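Local coordinates for SusD homolog (Bacteroides thetaiotaomicron, PDB 4MRU), which probably binds mucin O-glycans at the bacterial surface, as a SusD-family outer-membrane lipoprotein serving glycan uptake, at residues A[350-355]-A[370-375]; A[394-399]-A[408-413]; A[336-341]-A[346-351]; A[327-332]-A[421-426]. All blocks are in the same frame, centred on the assembly; numbering follows the deposited sequence. Where two conformers were deposited one is given.

Contact 1 (A[350-355]-A[370-375]). With MG (magnesium ion), chain C.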
loop_
_atom_site.group_PDB
_atom_site.type_symbol
_atom_site.label_atom_id
_atom_site.label_comp_id
_atom_site.label_asym_id
_atom_site.label_seq_id
_atom_site.Cartn_x
_atom_site.Cartn_y
_atom_site.Cartn_z
ATOM N N ASP A 350 -22.811 6.297 3.513
ATOM C CA ASP A 350 -23.177 4.940 3.148
ATOM C C ASP A 350 -21.973 4.130 2.642
ATOM O O ASP A 350 -21.809 2.975 3.013
ATOM C CB ASP A 350 -24.306 4.955 2.127
ATOM C CG ASP A 350 -25.583 5.514 2.734
ATOM O OD1 ASP A 350 -25.711 5.456 3.983
ATOM O OD2 ASP A 350 -26.428 6.028 1.992
ATOM N N PHE A 351 -21.144 4.744 1.805
ATOM C CA PHE A 351 -19.915 4.068 1.345
ATOM C C PHE A 351 -18.969 3.794 2.498
ATOM O O PHE A 351 -18.350 2.740 2.546
ATOM C CB PHE A 351 -19.196 4.887 0.279
ATOM C CG PHE A 351 -19.877 4.845 -1.075
ATOM C CD1 PHE A 351 -20.163 3.630 -1.685
ATOM C CD2 PHE A 351 -20.232 6.007 -1.724
ATOM C CE1 PHE A 351 -20.783 3.575 -2.933
ATOM C CE2 PHE A 351 -20.869 5.969 -2.974
ATOM C CZ PHE A 351 -21.160 4.746 -3.574
ATOM N N TYR A 352 -18.850 4.756 3.412
ATOM C CA TYR A 352 -18.009 4.583 4.575
ATOM C C TYR A 352 -18.485 3.395 5.391
ATOM O O TYR A 352 -17.694 2.499 5.746
ATOM C CB TYR A 352 -18.012 5.863 5.434
ATOM C CG TYR A 352 -17.331 5.750 6.791
ATOM C CD1 TYR A 352 -15.940 5.716 6.904
ATOM C CD2 TYR A 352 -18.072 5.705 7.950
ATOM C CE1 TYR A 352 -15.329 5.628 8.129
ATOM C CE2 TYR A 352 -17.472 5.649 9.181
ATOM C CZ TYR A 352 -16.098 5.601 9.267
ATOM O OH TYR A 352 -15.540 5.551 10.502
ATOM N N GLU A 353 -19.772 3.368 5.675
ATOM C CA GLU A 353 -20.320 2.290 6.509
ATOM C C GLU A 353 -20.211 0.952 5.809
ATOM O O GLU A 353 -19.872 -0.048 6.446
ATOM C CB GLU A 353 -21.755 2.603 6.901
ATOM C CG GLU A 353 -21.788 3.762 7.848
ATOM C CD GLU A 353 -23.053 3.853 8.690
ATOM O OE1 GLU A 353 -24.159 3.455 8.232
ATOM O OE2 GLU A 353 -22.910 4.340 9.827
ATOM N N THR A 354 -20.474 0.950 4.501
ATOM C CA THR A 354 -20.314 -0.241 3.686
ATOM C C THR A 354 -18.846 -0.734 3.655
ATOM O O THR A 354 -18.598 -1.920 3.749
ATOM C CB THR A 354 -20.832 0.035 2.259
ATOM O OG1 THR A 354 -22.225 0.282 2.333
ATOM C CG2 THR A 354 -20.542 -1.117 1.338
ATOM N N GLY A 355 -17.889 0.169 3.622
ATOM C CA GLY A 355 -16.496 -0.214 3.654
ATOM C C GLY A 355 -16.136 -0.928 4.933
ATOM O O GLY A 355 -15.438 -1.931 4.914
ATOM N N ASP A 370 -22.715 -2.104 15.508
ATOM C CA ASP A 370 -22.405 -1.405 16.767
ATOM C C ASP A 370 -21.066 -0.617 16.716
ATOM O O ASP A 370 -20.972 0.473 17.234
ATOM C CB ASP A 370 -22.354 -2.366 17.953
ATOM C CG ASP A 370 -23.733 -2.792 18.417
ATOM O OD1 ASP A 370 -24.715 -2.079 18.109
ATOM O OD2 ASP A 370 -23.829 -3.834 19.101
ATOM N N TYR A 371 -20.038 -1.202 16.118
ATOM C CA TYR A 371 -18.723 -0.573 15.955
ATOM C C TYR A 371 -18.847 0.772 15.218
ATOM O O TYR A 371 -18.249 1.763 15.583
ATOM C CB TYR A 371 -17.794 -1.533 15.192
ATOM C CG TYR A 371 -16.401 -1.012 14.850
ATOM C CD1 TYR A 371 -15.346 -1.171 15.747
ATOM C CD2 TYR A 371 -16.137 -0.425 13.636
ATOM C CE1 TYR A 371 -14.082 -0.733 15.467
ATOM C CE2 TYR A 371 -14.831 0.007 13.310
ATOM C CZ TYR A 371 -13.810 -0.173 14.218
ATOM O OH TYR A 371 -12.535 0.255 13.907
ATOM N N LEU A 372 -19.720 0.811 14.242
ATOM C CA LEU A 372 -19.947 2.027 13.447
ATOM C C LEU A 372 -20.546 3.190 14.243
ATOM O O LEU A 372 -20.498 4.315 13.786
ATOM C CB LEU A 372 -20.861 1.694 12.251
ATOM C CG LEU A 372 -20.177 1.068 11.036
ATOM C CD1 LEU A 372 -21.233 0.616 10.061
ATOM C CD2 LEU A 372 -19.242 2.064 10.417
ATOM N N ASN A 373 -21.074 2.935 15.430
ATOM C CA ASN A 373 -21.516 4.002 16.292
ATOM C C ASN A 373 -20.578 4.309 17.426
ATOM O O ASN A 373 -20.946 5.014 18.370
ATOM C CB ASN A 373 -22.885 3.639 16.852
ATOM C CG ASN A 373 -23.944 3.662 15.776
ATOM O OD1 ASN A 373 -24.006 4.559 14.963
ATOM N ND2 ASN A 373 -24.777 2.624 15.760
ATOM N N SER A 374 -19.364 3.770 17.367
ATOM C CA SER A 374 -18.418 3.945 18.447
ATOM C C SER A 374 -17.942 5.386 18.512
ATOM O O SER A 374 -17.665 6.021 17.473
ATOM C CB SER A 374 -17.200 3.017 18.263
ATOM O OG SER A 374 -16.189 3.322 19.204
ATOM N N ILE A 375 -17.817 5.891 19.744
ATOM C CA ILE A 375 -17.235 7.220 19.991
ATOM C C ILE A 375 -15.982 7.113 20.839
ATOM O O ILE A 375 -15.536 8.084 21.402
ATOM C CB ILE A 375 -18.272 8.161 20.622
ATOM C CG1 ILE A 375 -18.838 7.608 21.935
ATOM C CG2 ILE A 375 -19.375 8.413 19.605
ATOM C CD1 ILE A 375 -19.635 8.654 22.707
HETATM MG MG MG C . -25.143 5.243 13.266
HETATM O O HOH W 1 -21.207 5.674 11.542
HETATM O O HOH W 2 -24.273 3.742 12.076
HETATM O O HOH W 3 -26.670 3.878 13.799
HETATM O O HOH W 4 -25.916 6.819 14.535
HETATM O O HOH W 5 -23.593 6.479 12.616
HETATM O O HOH W 6 -26.336 5.883 11.609
#
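Glu353 and Leu372 meet beside a magnesium site, where a helix faces a type I beta turn running from Tyr371 to Ser374. Leu372 points its side chain at the helix. Its CD1 lies 3.8 Å from Glu353 CB and also touches CG, so the methylene part of the glutamate acts as an apolar surface. The other methyl, Leu372 CD2, approaches the Tyr352 ring obliquely, 4.2 Å from CE2. A branched leucine suits this place because its two methyls serve two neighbouring side chains.

The carboxylate of Glu353 reaches past the leucine because the chain runs extended beyond CG (chi2 -159°). Its OE2 accepts from two waters. One, 2.8 Å from Glu353 OE2, also donates to Leu372 O at 2.7 Å. The other, 2.7 Å from Glu353 OE2, is itself a magnesium ligand. Asn373 OD1 binds the metal directly at 2.1 Å, and five waters complete a six-ligand shell, so Glu353 works as a second-shell residue. Putting a leucine in place of Glu353 would probably leave both waters without this acceptor and weaken the hold on the hydrated ion.

Tyr352 is fixed at its far end by a hydrogen bond from OH to Val398 O. Around the contact, Tyr352 packs on Ile415 and Gln418 of helix 408-423, while Phe351 turns to Arg334 and Ala335 of helix 327-339, so helix 348-363 packs against both.

Contact 2 (A[394-399]-A[408-413]); sequences ANITVK and FEENLE. With EDO (1,2-ethanediol), chain L.
Ile396 and Glu413 come together because each has its chain anti to the backbone N: CG1 of Ile396 at chi1 -169° and CG of Glu413 at -179°. The two side chains then run alongside one another, pointing opposite ways. Ile396 CG1 lies 3.8 Å from Glu413 CG, and Ile396 CB lies 3.5 Å from Glu413 OE2. At its end Ile396 CD1 rests 3.4 Å from the backbone O of Glu410 and 3.7 Å from Glu410 CG. Beta-branching suits the place: it sets Ile396 CG2 3.7 Å from Glu413 OE2 while the CG1-CD1 arm follows the Glu413 methylenes to Glu410.

The carboxylate of Glu413 is linked to Asn395 by two waters. One lies 2.8 Å from Glu413 OE2 and accepts from Asn395 N; the other lies 2.7 Å from Glu413 OE1 and may also donate to Asn395 OD1, at 3.0 Å. Within the helix, a salt bridge from Glu410 OE2 probably steadies Arg414, whose NE donates to Thr397 O and so reaches the loop. At the loop's other end Lys399 NZ holds both hydroxyls of a 1,2-ethanediol, probably from the crystallisation liquor.

The irregular chain leading into helix 408-423 thus folds back on that helix's first turns, within the largely helical, TPR-like SusD fold.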
loop_
_atom_site.group_PDB
_atom_site.type_symbol
_atom_site.label_atom_id
_atom_site.label_comp_id
_atom_site.label_asym_id
_atom_site.label_seq_id
_atom_site.Cartn_x
_atom_site.Cartn_y
_atom_site.Cartn_z
ATOM N N ALA A 394 -4.188 10.199 17.896
ATOM C CA ALA A 394 -5.350 10.890 17.308
ATOM C C ALA A 394 -6.539 10.817 18.216
ATOM O O ALA A 394 -6.585 9.983 19.138
ATOM C CB ALA A 394 -5.690 10.269 15.952
ATOM N N ASN A 395 -7.546 11.636 17.946
ATOM C CA ASN A 395 -8.796 11.509 18.690
ATOM C C ASN A 395 -9.971 11.106 17.793
ATOM O O ASN A 395 -11.071 10.966 18.273
ATOM C CB ASN A 395 -9.085 12.789 19.465
ATOM C CG ASN A 395 -9.494 13.937 18.580
ATOM O OD1 ASN A 395 -9.453 13.874 17.344
ATOM N ND2 ASN A 395 -9.936 14.999 19.220
ATOM N N ILE A 396 -9.702 10.826 16.527
ATOM C CA ILE A 396 -10.728 10.430 15.562
ATOM C C ILE A 396 -11.512 9.190 16.004
ATOM O O ILE A 396 -10.957 8.172 16.375
ATOM C CB ILE A 396 -10.143 10.191 14.133
ATOM C CG1 ILE A 396 -11.259 10.046 13.061
ATOM C CG2 ILE A 396 -9.215 8.983 14.094
ATOM C CD1 ILE A 396 -12.084 11.297 12.857
ATOM N N THR A 397 -12.832 9.299 15.948
ATOM C CA THR A 397 -13.707 8.184 16.289
ATOM C C THR A 397 -14.263 7.542 15.067
ATOM O O THR A 397 -14.178 8.082 13.945
ATOM C CB THR A 397 -14.879 8.675 17.140
ATOM O OG1 THR A 397 -15.636 9.587 16.373
ATOM C CG2 THR A 397 -14.402 9.386 18.430
ATOM N N VAL A 398 -14.880 6.387 15.258
ATOM C CA VAL A 398 -15.486 5.659 14.126
ATOM C C VAL A 398 -16.798 6.281 13.646
ATOM O O VAL A 398 -17.043 6.384 12.439
ATOM C CB VAL A 398 -15.779 4.196 14.469
ATOM C CG1 VAL A 398 -16.405 3.489 13.268
ATOM C CG2 VAL A 398 -14.503 3.477 14.905
ATOM N N LYS A 399 -17.613 6.733 14.582
ATOM C CA LYS A 399 -18.956 7.209 14.233
ATOM C C LYS A 399 -18.927 8.412 13.263
ATOM O O LYS A 399 -18.286 9.437 13.516
ATOM C CB LYS A 399 -19.753 7.544 15.500
ATOM C CG LYS A 399 -21.231 7.907 15.280
ATOM C CD LYS A 399 -21.945 8.160 16.598
ATOM C CE LYS A 399 -23.441 8.403 16.446
ATOM N NZ LYS A 399 -23.683 9.641 15.650
ATOM N N PHE A 408 -15.391 18.308 6.779
ATOM C CA PHE A 408 -14.727 17.609 5.695
ATOM C C PHE A 408 -13.501 16.877 6.203
ATOM O O PHE A 408 -13.340 15.701 5.939
ATOM C CB PHE A 408 -14.334 18.573 4.546
ATOM C CG PHE A 408 -13.656 17.870 3.398
ATOM C CD1 PHE A 408 -14.407 17.324 2.371
ATOM C CD2 PHE A 408 -12.278 17.711 3.367
ATOM C CE1 PHE A 408 -13.795 16.608 1.351
ATOM C CE2 PHE A 408 -11.656 17.032 2.328
ATOM C CZ PHE A 408 -12.412 16.472 1.317
ATOM N N GLU A 409 -12.588 17.590 6.872
ATOM C CA GLU A 409 -11.312 16.970 7.198
ATOM C C GLU A 409 -11.511 15.885 8.229
ATOM O O GLU A 409 -10.837 14.870 8.180
ATOM C CB GLU A 409 -10.268 17.988 7.705
ATOM C CG GLU A 409 -9.672 18.855 6.599
ATOM C CD GLU A 409 -8.842 18.086 5.568
ATOM O OE1 GLU A 409 -8.159 17.090 5.923
ATOM O OE2 GLU A 409 -8.839 18.502 4.385
ATOM N N GLU A 410 -12.447 16.076 9.153
ATOM C CA GLU A 410 -12.707 15.036 10.143
ATOM C C GLU A 410 -13.283 13.761 9.501
ATOM O O GLU A 410 -12.885 12.632 9.854
ATOM C CB GLU A 410 -13.635 15.542 11.256
ATOM C CG GLU A 410 -13.784 14.558 12.415
ATOM C CD GLU A 410 -14.913 14.906 13.379
ATOM O OE1 GLU A 410 -14.756 15.921 14.097
ATOM O OE2 GLU A 410 -15.941 14.166 13.437
ATOM N N ASN A 411 -14.214 13.912 8.561
ATOM C CA ASN A 411 -14.807 12.754 7.962
ATOM C C ASN A 411 -13.785 12.079 7.023
ATOM O O ASN A 411 -13.761 10.880 6.911
ATOM C CB ASN A 411 -16.148 13.100 7.238
ATOM C CG ASN A 411 -17.344 13.096 8.193
ATOM O OD1 ASN A 411 -17.398 12.299 9.136
ATOM N ND2 ASN A 411 -18.270 14.000 7.978
ATOM N N LEU A 412 -12.929 12.869 6.383
ATOM C CA LEU A 412 -11.867 12.297 5.564
ATOM C C LEU A 412 -10.915 11.480 6.464
ATOM O O LEU A 412 -10.525 10.356 6.135
ATOM C CB LEU A 412 -11.105 13.385 4.822
ATOM C CG LEU A 412 -9.895 12.938 4.003
ATOM C CD1 LEU A 412 -10.318 12.010 2.887
ATOM C CD2 LEU A 412 -9.142 14.153 3.436
ATOM N N GLU A 413 -10.621 12.038 7.626
ATOM C CA GLU A 413 -9.759 11.382 8.579
ATOM C C GLU A 413 -10.310 9.992 8.978
ATOM O O GLU A 413 -9.551 9.028 8.984
ATOM C CB GLU A 413 -9.530 12.259 9.811
ATOM C CG GLU A 413 -8.602 11.613 10.842
ATOM C CD GLU A 413 -8.308 12.478 12.028
ATOM O OE1 GLU A 413 -8.967 13.568 12.186
ATOM O OE2 GLU A 413 -7.440 12.039 12.846
HETATM C C1 EDO L . -21.271 12.289 16.970
HETATM O O1 EDO L . -21.612 11.809 15.645
HETATM C C2 EDO L . -22.474 12.461 17.894
HETATM O O2 EDO L . -23.277 11.265 18.004
HETATM O O HOH W 7 -7.452 13.169 15.410
HETATM O O HOH W 8 -9.835 14.626 14.478
#

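Contact 3 (A[336-341]-A[346-351]); sequences EGALRK and GEAKDF
Ala338 and Ala348 form the tight part of a helical hairpin, in which helix 327-339 ends, the chain turns, and helix 348-363 returns antiparallel to it. Here the two CA atoms are only 4.9 Å apart, an approach that small side chains allow. Ala338 CB sits 3.6 Å from both Ala348 N and Gly346 O, and 3.9 Å from Ala348 CB. On one flank Ala348 CB also meets Leu339 N, at 3.7 Å; on the other, the Phe351 ring presents an edge to Ala338 CB. Trp400 touches Ala348 as well, helping to bury it. Glycine suits position 346 for a separate reason: a CB there would collide with Phe351 CZ.

The outer side is looser. Glu347, exposed, occupies the N-cap position of the returning helix and points away from the first. Lys341, also exposed and with positive phi, closes the first helix in a Schellman motif.

The buried back of helix 327-339, turned from the hairpin, is different again. There Glu336 OE2 is bridged by Arg436 and gripped side-on by Arg340. Arg340 NE and NH2 both reach the single oxygen Glu336 OE2 at 2.9 Å, and NE uses that oxygen's anti lone pair.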
loop_
_atom_site.group_PDB
_atom_site.type_symbol
_atom_site.label_atom_id
_atom_site.label_comp_id
_atom_site.label_asym_id
_atom_site.label_seq_id
_atom_site.Cartn_x
_atom_site.Cartn_y
_atom_site.Cartn_z
ATOM N N GLU A 336 -14.687 8.745 0.018
ATOM C CA GLU A 336 -13.896 9.989 -0.170
ATOM C C GLU A 336 -14.335 10.765 -1.402
ATOM O O GLU A 336 -14.537 12.001 -1.358
ATOM C CB GLU A 336 -12.409 9.672 -0.262
ATOM C CG GLU A 336 -11.596 10.929 -0.502
ATOM C CD GLU A 336 -10.096 10.719 -0.524
ATOM O OE1 GLU A 336 -9.651 9.583 -0.257
ATOM O OE2 GLU A 336 -9.366 11.688 -0.819
ATOM N N GLY A 337 -14.495 10.046 -2.515
ATOM C CA GLY A 337 -14.960 10.676 -3.747
ATOM C C GLY A 337 -16.269 11.421 -3.507
ATOM O O GLY A 337 -16.450 12.578 -3.935
ATOM N N ALA A 338 -17.202 10.747 -2.835
ATOM C CA ALA A 338 -18.505 11.303 -2.591
ATOM C C ALA A 338 -18.419 12.554 -1.674
ATOM O O ALA A 338 -19.074 13.559 -1.925
ATOM C CB ALA A 338 -19.445 10.244 -2.005
ATOM N N LEU A 339 -17.569 12.475 -0.657
ATOM C CA LEU A 339 -17.329 13.586 0.217
ATOM C C LEU A 339 -16.782 14.776 -0.562
ATOM O O LEU A 339 -17.088 15.916 -0.241
ATOM C CB LEU A 339 -16.370 13.175 1.321
ATOM C CG LEU A 339 -16.302 14.126 2.496
ATOM C CD1 LEU A 339 -17.600 14.172 3.314
ATOM C CD2 LEU A 339 -15.154 13.730 3.392
ATOM N N ARG A 340 -16.023 14.506 -1.625
ATOM C CA ARG A 340 -15.453 15.541 -2.474
ATOM C C ARG A 340 -16.425 16.003 -3.572
ATOM O O ARG A 340 -16.061 16.801 -4.425
ATOM C CB ARG A 340 -14.132 15.048 -3.117
ATOM C CG ARG A 340 -12.978 14.821 -2.163
ATOM C CD ARG A 340 -11.751 14.274 -2.859
ATOM N NE ARG A 340 -10.728 13.982 -1.884
ATOM C CZ ARG A 340 -9.978 14.923 -1.288
ATOM N NH1 ARG A 340 -10.124 16.213 -1.558
ATOM N NH2 ARG A 340 -9.106 14.570 -0.379
ATOM N N LYS A 341 -17.642 15.474 -3.554
ATOM C CA LYS A 341 -18.689 15.805 -4.513
ATOM C C LYS A 341 -18.391 15.203 -5.893
ATOM O O LYS A 341 -18.914 15.654 -6.877
ATOM C CB LYS A 341 -18.928 17.341 -4.604
ATOM C CG LYS A 341 -19.220 18.001 -3.249
ATOM C CD LYS A 341 -19.842 19.400 -3.332
ATOM C CE LYS A 341 -18.835 20.503 -3.612
ATOM N NZ LYS A 341 -18.181 21.011 -2.370
ATOM N N GLY A 346 -23.523 7.275 -4.855
ATOM C CA GLY A 346 -24.109 7.079 -3.525
ATOM C C GLY A 346 -23.577 8.079 -2.545
ATOM O O GLY A 346 -22.717 8.913 -2.896
ATOM N N GLU A 347 -24.083 8.030 -1.320
ATOM C CA GLU A 347 -23.679 8.951 -0.266
ATOM C C GLU A 347 -22.380 8.554 0.452
ATOM O O GLU A 347 -22.148 7.387 0.713
ATOM C CB GLU A 347 -24.790 9.041 0.775
ATOM C CG GLU A 347 -26.069 9.668 0.251
ATOM C CD GLU A 347 -25.965 11.171 0.100
ATOM O OE1 GLU A 347 -25.155 11.798 0.823
ATOM O OE2 GLU A 347 -26.706 11.718 -0.733
ATOM N N ALA A 348 -21.560 9.555 0.791
ATOM C CA ALA A 348 -20.303 9.353 1.511
ATOM C C ALA A 348 -20.463 8.510 2.769
ATOM O O ALA A 348 -19.706 7.558 2.940
ATOM C CB ALA A 348 -19.676 10.695 1.861
ATOM N N LYS A 349 -21.452 8.810 3.623
ATOM C CA LYS A 349 -21.646 8.001 4.839
ATOM C C LYS A 349 -21.959 6.524 4.523
ATOM O O LYS A 349 -21.463 5.618 5.185
ATOM C CB LYS A 349 -22.769 8.554 5.720
ATOM C CG LYS A 349 -23.054 7.749 6.989
ATOM C CD LYS A 349 -24.292 8.219 7.701
ATOM C CE LYS A 349 -24.475 7.488 9.026
ATOM N NZ LYS A 349 -25.664 7.938 9.785
ATOM N N ASP A 350 -22.811 6.297 3.513
ATOM C CA ASP A 350 -23.177 4.940 3.148
ATOM C C ASP A 350 -21.973 4.130 2.642
ATOM O O ASP A 350 -21.809 2.975 3.013
ATOM C CB ASP A 350 -24.306 4.955 2.127
ATOM C CG ASP A 350 -25.583 5.514 2.734
ATOM O OD1 ASP A 350 -25.711 5.456 3.983
ATOM O OD2 ASP A 350 -26.428 6.028 1.992
ATOM N N PHE A 351 -21.144 4.744 1.805
ATOM C CA PHE A 351 -19.915 4.068 1.345
ATOM C C PHE A 351 -18.969 3.794 2.498
ATOM O O PHE A 351 -18.350 2.740 2.546
ATOM C CB PHE A 351 -19.196 4.887 0.279
ATOM C CG PHE A 351 -19.877 4.845 -1.075
ATOM C CD1 PHE A 351 -20.163 3.630 -1.685
ATOM C CD2 PHE A 351 -20.232 6.007 -1.724
ATOM C CE1 PHE A 351 -20.783 3.575 -2.933
ATOM C CE2 PHE A 351 -20.869 5.969 -2.974
ATOM C CZ PHE A 351 -21.160 4.746 -3.574
#

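Contact 4 (A[327-332]-A[421-426]). With EDO (1,2-ethanediol), chain F.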
loop_
_atom_site.group_PDB
_atom_site.type_symbol
_atom_site.label_atom_id
_atom_site.label_comp_id
_atom_site.label_asym_id
_atom_site.label_seq_id
_atom_site.Cartn_x
_atom_site.Cartn_y
_atom_site.Cartn_z
ATOM N N ALA A 327 -13.006 -5.081 -1.869
ATOM C CA ALA A 327 -14.268 -4.332 -1.864
ATOM C C ALA A 327 -14.289 -3.258 -0.800
ATOM O O ALA A 327 -14.795 -2.184 -1.048
ATOM C CB ALA A 327 -15.428 -5.281 -1.674
ATOM N N SER A 328 -13.751 -3.524 0.385
ATOM C CA SER A 328 -13.690 -2.497 1.438
ATOM C C SER A 328 -12.898 -1.277 0.979
ATOM O O SER A 328 -13.340 -0.143 1.122
ATOM C CB SER A 328 -13.065 -3.052 2.722
ATOM O OG SER A 328 -13.016 -2.072 3.723
ATOM N N GLU A 329 -11.743 -1.501 0.375
ATOM C CA GLU A 329 -10.901 -0.370 -0.088
ATOM C C GLU A 329 -11.648 0.463 -1.125
ATOM O O GLU A 329 -11.682 1.708 -1.082
ATOM C CB GLU A 329 -9.557 -0.836 -0.663
ATOM C CG GLU A 329 -8.709 0.347 -1.206
ATOM C CD GLU A 329 -7.399 0.007 -1.978
ATOM O OE1 GLU A 329 -6.931 -1.154 -2.002
ATOM O OE2 GLU A 329 -6.835 0.953 -2.590
ATOM N N VAL A 330 -12.311 -0.219 -2.051
ATOM C CA VAL A 330 -13.085 0.464 -3.103
ATOM C C VAL A 330 -14.233 1.288 -2.508
ATOM O O VAL A 330 -14.445 2.420 -2.896
ATOM C CB VAL A 330 -13.615 -0.567 -4.131
ATOM C CG1 VAL A 330 -14.682 0.037 -5.039
ATOM C CG2 VAL A 330 -12.463 -1.053 -4.960
ATOM N N ALA A 331 -14.905 0.745 -1.487
ATOM C CA ALA A 331 -15.945 1.482 -0.802
ATOM C C ALA A 331 -15.390 2.750 -0.133
ATOM O O ALA A 331 -16.032 3.784 -0.182
ATOM C CB ALA A 331 -16.672 0.597 0.219
ATOM N N PHE A 332 -14.218 2.670 0.502
ATOM C CA PHE A 332 -13.615 3.848 1.143
ATOM C C PHE A 332 -13.160 4.874 0.130
ATOM O O PHE A 332 -13.257 6.081 0.356
ATOM C CB PHE A 332 -12.461 3.439 2.075
ATOM C CG PHE A 332 -12.929 2.720 3.301
ATOM C CD1 PHE A 332 -13.865 3.297 4.147
ATOM C CD2 PHE A 332 -12.419 1.487 3.631
ATOM C CE1 PHE A 332 -14.282 2.631 5.289
ATOM C CE2 PHE A 332 -12.830 0.803 4.771
ATOM C CZ PHE A 332 -13.743 1.389 5.625
ATOM N N ILE A 421 -6.986 0.598 8.548
ATOM C CA ILE A 421 -7.250 -0.619 9.277
ATOM C C ILE A 421 -7.618 -1.776 8.300
ATOM O O ILE A 421 -7.093 -2.900 8.387
ATOM C CB ILE A 421 -8.363 -0.423 10.308
ATOM C CG1 ILE A 421 -7.903 0.547 11.411
ATOM C CG2 ILE A 421 -8.778 -1.783 10.865
ATOM C CD1 ILE A 421 -9.006 0.914 12.389
ATOM N N ALA A 422 -8.538 -1.496 7.380
ATOM C CA ALA A 422 -8.978 -2.505 6.410
ATOM C C ALA A 422 -7.906 -2.967 5.404
ATOM O O ALA A 422 -7.976 -4.043 4.853
ATOM C CB ALA A 422 -10.193 -1.985 5.646
ATOM N N LEU A 423 -6.924 -2.115 5.166
ATOM C CA LEU A 423 -5.840 -2.406 4.244
ATOM C C LEU A 423 -4.741 -3.309 4.808
ATOM O O LEU A 423 -3.902 -3.813 4.071
ATOM C CB LEU A 423 -5.186 -1.061 3.816
ATOM C CG LEU A 423 -5.777 -0.367 2.603
ATOM C CD1 LEU A 423 -5.260 1.077 2.537
ATOM C CD2 LEU A 423 -5.450 -1.128 1.310
ATOM N N PHE A 424 -4.680 -3.439 6.132
ATOM C CA PHE A 424 -3.568 -4.144 6.762
ATOM C C PHE A 424 -3.436 -5.505 6.088
ATOM O O PHE A 424 -4.430 -6.170 5.943
ATOM C CB PHE A 424 -3.854 -4.263 8.252
ATOM C CG PHE A 424 -2.845 -5.063 9.017
ATOM C CD1 PHE A 424 -1.675 -4.470 9.485
ATOM C CD2 PHE A 424 -3.074 -6.377 9.322
ATOM C CE1 PHE A 424 -0.752 -5.199 10.233
ATOM C CE2 PHE A 424 -2.127 -7.127 10.059
ATOM C CZ PHE A 424 -0.980 -6.519 10.508
ATOM N N PRO A 425 -2.219 -5.948 5.720
ATOM C CA PRO A 425 -0.854 -5.391 5.902
ATOM C C PRO A 425 -0.243 -4.730 4.647
ATOM O O PRO A 425 0.976 -4.791 4.435
ATOM C CB PRO A 425 -0.048 -6.653 6.259
ATOM C CG PRO A 425 -0.668 -7.683 5.302
ATOM C CD PRO A 425 -2.158 -7.334 5.236
ATOM N N ASN A 426 -1.074 -4.086 3.825
ATOM C CA ASN A 426 -0.649 -3.412 2.588
ATOM C C ASN A 426 -0.027 -2.005 2.916
ATOM O O ASN A 426 -0.665 -0.948 2.753
ATOM C CB ASN A 426 -1.833 -3.282 1.659
ATOM C CG ASN A 426 -1.461 -2.848 0.236
ATOM O OD1 ASN A 426 -0.370 -2.367 -0.043
ATOM N ND2 ASN A 426 -2.398 -3.016 -0.658
HETATM C C1 EDO F . -1.736 -3.445 -5.679
HETATM O O1 EDO F . -0.923 -2.318 -5.334
HETATM C C2 EDO F . -1.753 -4.247 -4.424
HETATM O O2 EDO F . -2.406 -3.397 -3.497
#
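Phe332 and Ala422 provide the apolar part of this buried contact. The methyl of Ala422 lies at the edge of the Phe332 ring, near its plane, with CB 3.9 Å from CE2. Alanine suits this place because the helices run close here, their CA atoms 6.9 Å apart at Ser328 and Ala422.

Mixed contacts follow on the neighbouring residues. In one of its two modelled conformers Ser328 sets OG 3.4 Å from Ala422 CB, while its hydrogen bond goes to Gly355 O. Leu423 CD2 approaches Glu329 OE1 to 3.6 Å. The glutamate reaches this far because its chain runs extended, with CG anti to the backbone N (chi1 177°). Arg205 binds its OE2 in a salt bridge, which probably offsets the charge of this buried carboxylate even though leucine lies against it.

Past the cis peptide before Pro425 the polar contacts are those of Asn426. It is the N-cap of the next helix, with OD1 turned to the backbone N of Glu429 in a weak hydrogen bond. Asn426 ND2 donates to O2 of a 1,2-ethanediol at 2.9 Å. Exchanging Asn426 for a leucine would probably leave the amide of Glu429 without its cap and the first turn of that helix less firmly held.

Helix 348-363 joins both partners, since Val356 touches Phe332 and Ser359 touches Ala422, while helix 427-437 receives Leu423 on Glu429 and Ser430.

Contacts 1 and 4 are buried; contacts 2 and 3 are only partly so, and 3 has the most exposed residues among those that touch. Contact 4 lies nearest the chain centre, about 10 Å from it, and closes a loop of 88 residues within which the other three are nested. Contacts 3 and 4 share helix 327-339, contacts 1 and 3 share helix 348-363, and contacts 2 and 4 share helix 408-423. Small and apolar groups do the joining in contact 3, waters and a metal take part in contact 1, apolar packing and bridging waters in contact 2, and contact 4 mixes apolar edges with buried polar groups. A probable backbone hydrogen bond, Lys399 N to Ser374 O, ties contact 2 to contact 1.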